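Local structure of L-tyrosine isonitrile synthase (Pseudomonas aeruginosa, 3E59) at residues R25-H29 with E193-L197; L90-N94 with I144-I149; S255-Q259 with D276-W281. The protein catalyses formation of the isonitrile group on L-tyrosine, taking the carbon atom from C2 of ribulose 5-phosphate, in the biosynthesis of paerucumarin. All blocks are in the same frame, centred on the assembly; numbering follows the deposited sequence.

Contact 1. Residues R25-H29 with E193-L197; sequences RYPEH and EEGLL
H29 and E193 meet because their first torsions send them at each other from opposite directions: the histidine CG stands anti to its own carbonyl carbon (chi1 -60°), while the glutamate leaves the helix with CG anti to the backbone N (chi1 160°) and runs on extended. NE2 of H29 then donates to OE2 of E193 over 2.8 Å. The bond is nearly straight at 161° and lies in the imidazole plane, yet it reaches the carboxylate from well above that group's plane, the two flat groups standing almost perpendicular.

Beneath this polar link Y26 brings its ring up to the helix. CD1 of Y26 rests 3.7 Å from CD1 of L197, and at the far end OH of Y26 lies 3.4 Å from CB of E194, whose CG approaches the CE2 corner of the ring at 3.6 Å. CB of Y26 also sits over one face of the H29 imidazole, toward the rim of the ring and 3.7 Å above its plane. On the outer side E28 bends at chi2 and slides past L197, its CD 3.8 Å from CD2 of L197.

Y26 touches P258 and P260 as well, its hydroxyl probably hydrogen-bonded to the backbone O of P258, and H29 packs on E38 of helix 35-55. This is a surface contact in which a histidine-carboxylate hydrogen bond, backed by a tyrosine-leucine pair, joins the N-terminal region at helix 27-30 to the first turn of helix 193-210.

Contact 2. Residues L90-N94 with I144-I149; sequences LSFLN and IGATHI
N94 reaches from helix 84-103 into the turn that follows helix 127-144, a helix closed by a Schellman motif with G145, at positive phi, as its C-prime residue. The chain then runs through A146 to H148 and enters strand 149-151, an outermost strand of the parallel sheet, so the contact joins a helix-to-strand connection to a neighbouring helix.

Starting at the root of the asparagine, CB meets two apolar neighbours, 3.8 Å from CB of A146 and slightly farther from CG1 of I149. CG sits anti to the backbone N (chi1 -165°), a torsion that carries the amide across A146; CG of N94 is 3.6 Å from CB of A146. At the tip the two amide atoms divide the work. OD1 accepts from the backbone N of H148 at 2.9 Å, the donor lying nearly along the C=O axis, and takes a second, weak bond from ND1 of H148. The same histidine thus meets OD1 through both its main chain and its ring. ND2 donates to a water, which in turn is hydrogen-bonded to OG1 of T147. This buried side chain therefore has partners for both ends of its amide.

Apolar groups pack along the same helix. I149 puts CD1 3.9 Å from CB of L93, with I110 of strand 108-112 touching both side chains. L90 also packs on L137 and M140 of helix 127-144. At the other end of the turn I144 directs its side chain to the helix backbone: its CD1 comes to 3.6 Å from N of S91 and 3.9 Å from CB of L90.

Contact 3. Residues S255-Q259 with D276-W281; sequences SIHPQ and DWLTPW. With PO4 (phosphate ion), chain E.
The loop leaving strand 252-255 of the parallel sheet binds a phosphate and also packs against W277. CD of P258 stands over the six-membered ring of W277, 3.6 Å from its centroid and only 4° off the normal, a CH-pi contact. H257 comes to the edge of the same indole, CD2 lying 3.5 Å from CZ3 of W277, with the two ring planes inclined at 42°.

At the strand end S255 forms an ST turn, its OG accepting from N of H257 and also from NE2 of Q259. That hydroxyl donates to O3 of the phosphate at 2.6 Å, while ND1 of H257 donates to O1 in the imidazole plane (2.9 Å) and NE2 of Q259 to the same oxygen. R253 and K265 also hydrogen-bond to this ion, which probably came from the crystallisation liquor.

Farther along, I256 holds CG1 between its backbone N and carbonyl carbon (chi1 44°), placing that atom at the edge of the W281 indole, 3.8 Å from CZ2. CG2 of T279 packs on CB of I256, and a water donates to both O of I256 and O of W277.

Overall arrangement
Contact 3 lies deepest, its centre about 5 Å from that of the chain; contacts 1 and 2 lie on opposite sides of that centre, their own centres 30 Å apart. Contact 1 abuts contact 3, centre to centre about 12 Å: OH of Y26 is 3.1 Å from O of P258, a probable hydrogen bond, and N of R25 probably bonds OD1 of D276, which also pairs with R30. Helix 193-210 serves both, since W277 packs on L198 and A201. Contact 2 stays apart from contact 3, nearest atoms about 7 Å away, though helix 84-103 also touches P280 and W281. Of the three, contact 3 holds the bound phosphate.

Contact 1. Residues R25-H29 with E193-L197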
# COMPACT_ATOMS: atom_id res chain seq x y z
N ARG A 25 9.48 5.49 6.92
CA ARG A 25 9.50 6.55 7.93
C ARG A 25 8.94 7.80 7.28
O ARG A 25 8.98 7.91 6.05
CB ARG A 25 10.93 6.83 8.40
CG ARG A 25 11.65 5.65 9.05
CD ARG A 25 12.99 6.10 9.62
NE ARG A 25 12.82 7.04 10.73
CZ ARG A 25 13.75 7.89 11.16
NH1 ARG A 25 14.94 7.95 10.58
NH2 ARG A 25 13.47 8.70 12.18
N TYR A 26 8.40 8.73 8.08
CA TYR A 26 8.01 10.04 7.56
C TYR A 26 9.27 10.76 7.09
O TYR A 26 10.22 10.85 7.86
CB TYR A 26 7.27 10.87 8.63
CG TYR A 26 5.92 10.28 9.01
CD1 TYR A 26 4.79 10.51 8.22
CD2 TYR A 26 5.79 9.47 10.14
CE1 TYR A 26 3.55 9.96 8.57
CE2 TYR A 26 4.56 8.91 10.49
CZ TYR A 26 3.46 9.16 9.71
OH TYR A 26 2.26 8.62 10.04
N PRO A 27 9.29 11.24 5.83
CA PRO A 27 10.47 11.97 5.32
C PRO A 27 10.89 13.09 6.27
O PRO A 27 12.08 13.34 6.45
CB PRO A 27 9.98 12.57 3.99
CG PRO A 27 8.89 11.64 3.54
CD PRO A 27 8.23 11.14 4.81
N GLU A 28 9.90 13.73 6.90
CA GLU A 28 10.14 14.82 7.86
C GLU A 28 10.91 14.39 9.12
O GLU A 28 11.48 15.24 9.81
CB GLU A 28 8.80 15.49 8.24
CG GLU A 28 8.13 16.25 7.07
CD GLU A 28 7.34 15.36 6.11
OE1 GLU A 28 7.25 14.12 6.33
OE2 GLU A 28 6.76 15.91 5.14
N HIS A 29 10.94 13.09 9.41
CA HIS A 29 11.63 12.57 10.60
C HIS A 29 13.04 12.04 10.33
O HIS A 29 13.80 11.81 11.26
CB HIS A 29 10.81 11.47 11.29
CG HIS A 29 9.46 11.92 11.76
ND1 HIS A 29 8.48 11.03 12.14
CD2 HIS A 29 8.92 13.15 11.91
CE1 HIS A 29 7.40 11.69 12.52
NE2 HIS A 29 7.64 12.99 12.38
N GLU A 193 0.37 15.51 14.49
CA GLU A 193 1.37 15.76 13.45
C GLU A 193 1.20 14.81 12.28
O GLU A 193 1.13 15.27 11.13
CB GLU A 193 2.80 15.62 14.03
CG GLU A 193 3.90 15.38 12.98
CD GLU A 193 5.31 15.34 13.54
OE1 GLU A 193 5.48 15.24 14.79
OE2 GLU A 193 6.27 15.41 12.73
N GLU A 194 1.12 13.51 12.58
CA GLU A 194 1.10 12.44 11.58
C GLU A 194 -0.22 12.36 10.83
O GLU A 194 -0.25 11.96 9.67
CB GLU A 194 1.37 11.08 12.22
CG GLU A 194 2.76 10.93 12.85
CD GLU A 194 2.79 11.32 14.31
OE1 GLU A 194 1.95 12.14 14.76
OE2 GLU A 194 3.68 10.82 15.02
N GLY A 195 -1.31 12.72 11.51
CA GLY A 195 -2.60 12.86 10.85
C GLY A 195 -2.54 13.92 9.76
O GLY A 195 -3.00 13.69 8.63
N LEU A 196 -1.95 15.07 10.07
CA LEU A 196 -1.80 16.12 9.06
C LEU A 196 -0.82 15.75 7.94
O LEU A 196 -1.01 16.16 6.79
CB LEU A 196 -1.43 17.45 9.71
CG LEU A 196 -2.54 18.12 10.53
CD1 LEU A 196 -1.99 19.38 11.15
CD2 LEU A 196 -3.76 18.45 9.69
N LEU A 197 0.21 14.98 8.29
CA LEU A 197 1.19 14.50 7.33
C LEU A 197 0.54 13.56 6.35
O LEU A 197 0.82 13.63 5.16
CB LEU A 197 2.42 13.84 8.01
CG LEU A 197 3.40 14.76 8.76
CD1 LEU A 197 4.53 13.96 9.40
CD2 LEU A 197 3.97 15.86 7.85

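Contact 2. Residues L90-N94 with I144-I149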
# COMPACT_ATOMS: atom_id res chain seq x y z
N LEU A 90 5.87 -7.61 -5.27
CA LEU A 90 5.22 -8.86 -4.83
C LEU A 90 6.24 -9.96 -4.58
O LEU A 90 6.08 -10.79 -3.68
CB LEU A 90 4.17 -9.32 -5.84
CG LEU A 90 2.92 -8.44 -6.00
CD1 LEU A 90 2.24 -8.72 -7.33
CD2 LEU A 90 1.98 -8.64 -4.80
N SER A 91 7.30 -9.98 -5.40
CA SER A 91 8.36 -10.96 -5.23
C SER A 91 9.11 -10.69 -3.92
O SER A 91 9.44 -11.62 -3.18
CB SER A 91 9.29 -10.94 -6.44
OG SER A 91 10.32 -11.88 -6.28
N PHE A 92 9.35 -9.42 -3.64
CA PHE A 92 9.98 -9.02 -2.37
C PHE A 92 9.20 -9.51 -1.16
O PHE A 92 9.79 -10.01 -0.19
CB PHE A 92 10.16 -7.49 -2.26
CG PHE A 92 10.52 -7.06 -0.86
CD1 PHE A 92 11.84 -7.12 -0.43
CD2 PHE A 92 9.53 -6.67 0.04
CE1 PHE A 92 12.17 -6.77 0.86
CE2 PHE A 92 9.84 -6.32 1.34
CZ PHE A 92 11.17 -6.37 1.76
N LEU A 93 7.88 -9.33 -1.20
CA LEU A 93 7.02 -9.66 -0.07
C LEU A 93 7.04 -11.16 0.16
O LEU A 93 7.05 -11.62 1.31
CB LEU A 93 5.59 -9.18 -0.32
CG LEU A 93 5.29 -7.67 -0.31
CD1 LEU A 93 3.87 -7.44 -0.75
CD2 LEU A 93 5.53 -7.08 1.07
N ASN A 94 7.03 -11.91 -0.93
CA ASN A 94 7.15 -13.35 -0.83
C ASN A 94 8.49 -13.80 -0.23
O ASN A 94 8.51 -14.73 0.57
CB ASN A 94 6.92 -14.03 -2.18
CG ASN A 94 6.69 -15.51 -2.03
OD1 ASN A 94 5.66 -15.92 -1.50
ND2 ASN A 94 7.66 -16.32 -2.44
N ILE A 144 5.33 -15.48 -10.70
CA ILE A 144 6.56 -15.32 -9.94
C ILE A 144 6.78 -16.54 -9.05
O ILE A 144 7.89 -16.75 -8.59
CB ILE A 144 6.64 -13.99 -9.13
CG1 ILE A 144 5.69 -13.98 -7.92
CG2 ILE A 144 6.43 -12.77 -10.03
CD1 ILE A 144 5.64 -12.63 -7.17
N GLY A 145 5.73 -17.33 -8.83
CA GLY A 145 5.81 -18.55 -8.03
C GLY A 145 5.66 -18.26 -6.55
O GLY A 145 6.17 -19.01 -5.71
N ALA A 146 4.96 -17.18 -6.22
CA ALA A 146 4.79 -16.76 -4.84
C ALA A 146 3.71 -17.61 -4.19
O ALA A 146 2.58 -17.65 -4.67
CB ALA A 146 4.44 -15.30 -4.77
N THR A 147 4.07 -18.31 -3.12
CA THR A 147 3.12 -19.14 -2.42
C THR A 147 2.71 -18.59 -1.04
O THR A 147 1.84 -19.16 -0.38
CB THR A 147 3.65 -20.58 -2.24
OG1 THR A 147 4.79 -20.56 -1.38
CG2 THR A 147 4.04 -21.21 -3.58
N HIS A 148 3.34 -17.50 -0.60
CA HIS A 148 3.05 -16.96 0.75
C HIS A 148 2.24 -15.68 0.69
O HIS A 148 2.03 -15.01 1.70
CB HIS A 148 4.34 -16.79 1.55
CG HIS A 148 5.20 -18.03 1.58
ND1 HIS A 148 6.42 -18.10 0.95
CD2 HIS A 148 4.98 -19.25 2.12
CE1 HIS A 148 6.93 -19.31 1.11
NE2 HIS A 148 6.08 -20.02 1.82
N ILE A 149 1.79 -15.37 -0.52
CA ILE A 149 1.05 -14.14 -0.79
C ILE A 149 -0.38 -14.50 -1.16
O ILE A 149 -0.63 -15.17 -2.16
CB ILE A 149 1.72 -13.29 -1.93
CG1 ILE A 149 3.19 -13.01 -1.61
CG2 ILE A 149 0.99 -11.95 -2.15
CD1 ILE A 149 3.45 -12.41 -0.21
O HOH W 1 7.05 -19.23 -2.20

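Contact 3. Residues S255-Q259 with D276-W281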
# COMPACT_ATOMS: atom_id res chain seq x y z
N SER A 255 1.45 -1.70 6.16
CA SER A 255 0.90 -0.52 5.49
C SER A 255 1.89 -0.09 4.41
O SER A 255 3.06 -0.46 4.47
CB SER A 255 0.70 0.61 6.50
OG SER A 255 0.02 1.72 5.93
N ILE A 256 1.40 0.66 3.43
CA ILE A 256 2.28 1.28 2.44
C ILE A 256 2.40 2.78 2.65
O ILE A 256 2.93 3.51 1.79
CB ILE A 256 1.90 0.92 0.94
CG1 ILE A 256 0.39 0.99 0.68
CG2 ILE A 256 2.39 -0.47 0.63
CD1 ILE A 256 -0.14 2.39 0.55
N HIS A 257 1.90 3.24 3.81
CA HIS A 257 2.16 4.58 4.33
C HIS A 257 3.10 4.51 5.53
O HIS A 257 3.05 3.56 6.29
CB HIS A 257 0.89 5.27 4.81
CG HIS A 257 -0.20 5.28 3.81
ND1 HIS A 257 -1.49 4.93 4.13
CD2 HIS A 257 -0.21 5.61 2.50
CE1 HIS A 257 -2.25 5.04 3.05
NE2 HIS A 257 -1.49 5.46 2.05
N PRO A 258 3.95 5.55 5.70
CA PRO A 258 4.69 5.72 6.96
C PRO A 258 3.68 5.78 8.10
O PRO A 258 2.59 6.33 7.91
CB PRO A 258 5.36 7.09 6.81
CG PRO A 258 5.38 7.36 5.36
CD PRO A 258 4.27 6.60 4.71
N GLN A 259 4.03 5.22 9.26
CA GLN A 259 3.10 5.13 10.37
C GLN A 259 3.75 5.61 11.67
O GLN A 259 4.97 5.44 11.86
CB GLN A 259 2.58 3.68 10.54
CG GLN A 259 1.71 3.15 9.37
CD GLN A 259 0.35 3.85 9.22
OE1 GLN A 259 -0.12 4.52 10.15
NE2 GLN A 259 -0.28 3.68 8.05
N ASP A 276 9.31 7.85 0.62
CA ASP A 276 8.62 6.91 1.53
C ASP A 276 7.12 6.76 1.26
O ASP A 276 6.52 5.79 1.70
CB ASP A 276 8.82 7.31 3.00
CG ASP A 276 10.24 7.05 3.48
OD1 ASP A 276 10.55 5.89 3.87
OD2 ASP A 276 11.03 8.01 3.48
N TRP A 277 6.52 7.74 0.58
CA TRP A 277 5.12 7.68 0.18
C TRP A 277 4.87 6.97 -1.18
O TRP A 277 3.72 6.70 -1.55
CB TRP A 277 4.49 9.09 0.15
CG TRP A 277 4.33 9.68 1.52
CD1 TRP A 277 5.17 10.56 2.15
CD2 TRP A 277 3.26 9.42 2.44
NE1 TRP A 277 4.69 10.86 3.40
CE2 TRP A 277 3.52 10.17 3.61
CE3 TRP A 277 2.11 8.63 2.39
CZ2 TRP A 277 2.67 10.15 4.73
CZ3 TRP A 277 1.25 8.62 3.51
CH2 TRP A 277 1.54 9.37 4.66
N LEU A 278 5.94 6.70 -1.93
CA LEU A 278 5.79 6.20 -3.29
C LEU A 278 5.51 4.71 -3.28
O LEU A 278 6.17 3.95 -2.58
CB LEU A 278 7.03 6.50 -4.14
CG LEU A 278 6.93 6.22 -5.65
CD1 LEU A 278 5.75 6.96 -6.29
CD2 LEU A 278 8.24 6.61 -6.35
N THR A 279 4.52 4.31 -4.09
CA THR A 279 4.14 2.92 -4.26
C THR A 279 4.15 2.55 -5.76
O THR A 279 4.04 3.43 -6.61
CB THR A 279 2.77 2.65 -3.64
OG1 THR A 279 1.80 3.46 -4.31
CG2 THR A 279 2.77 2.97 -2.12
N PRO A 280 4.33 1.25 -6.08
CA PRO A 280 4.45 0.79 -7.48
C PRO A 280 3.27 1.11 -8.41
O PRO A 280 3.48 1.22 -9.62
CB PRO A 280 4.65 -0.72 -7.35
CG PRO A 280 4.26 -1.09 -5.96
CD PRO A 280 4.50 0.13 -5.12
N TRP A 281 2.07 1.29 -7.87
CA TRP A 281 0.92 1.65 -8.70
C TRP A 281 0.82 3.16 -8.99
O TRP A 281 -0.10 3.59 -9.67
CB TRP A 281 -0.39 1.11 -8.13
CG TRP A 281 -0.61 1.39 -6.65
CD1 TRP A 281 -1.37 2.40 -6.11
CD2 TRP A 281 -0.07 0.65 -5.55
NE1 TRP A 281 -1.32 2.33 -4.73
CE2 TRP A 281 -0.54 1.27 -4.36
CE3 TRP A 281 0.75 -0.49 -5.45
CZ2 TRP A 281 -0.20 0.80 -3.07
CZ3 TRP A 281 1.09 -0.96 -4.16
CH2 TRP A 281 0.62 -0.31 -3.00
P PO4 E . -3.61 2.58 6.11
O1 PO4 E . -2.88 3.85 6.46
O2 PO4 E . -4.35 2.80 4.80
O3 PO4 E . -2.58 1.43 5.98
O4 PO4 E . -4.63 2.26 7.16
O HOH W 2 2.10 5.49 0.20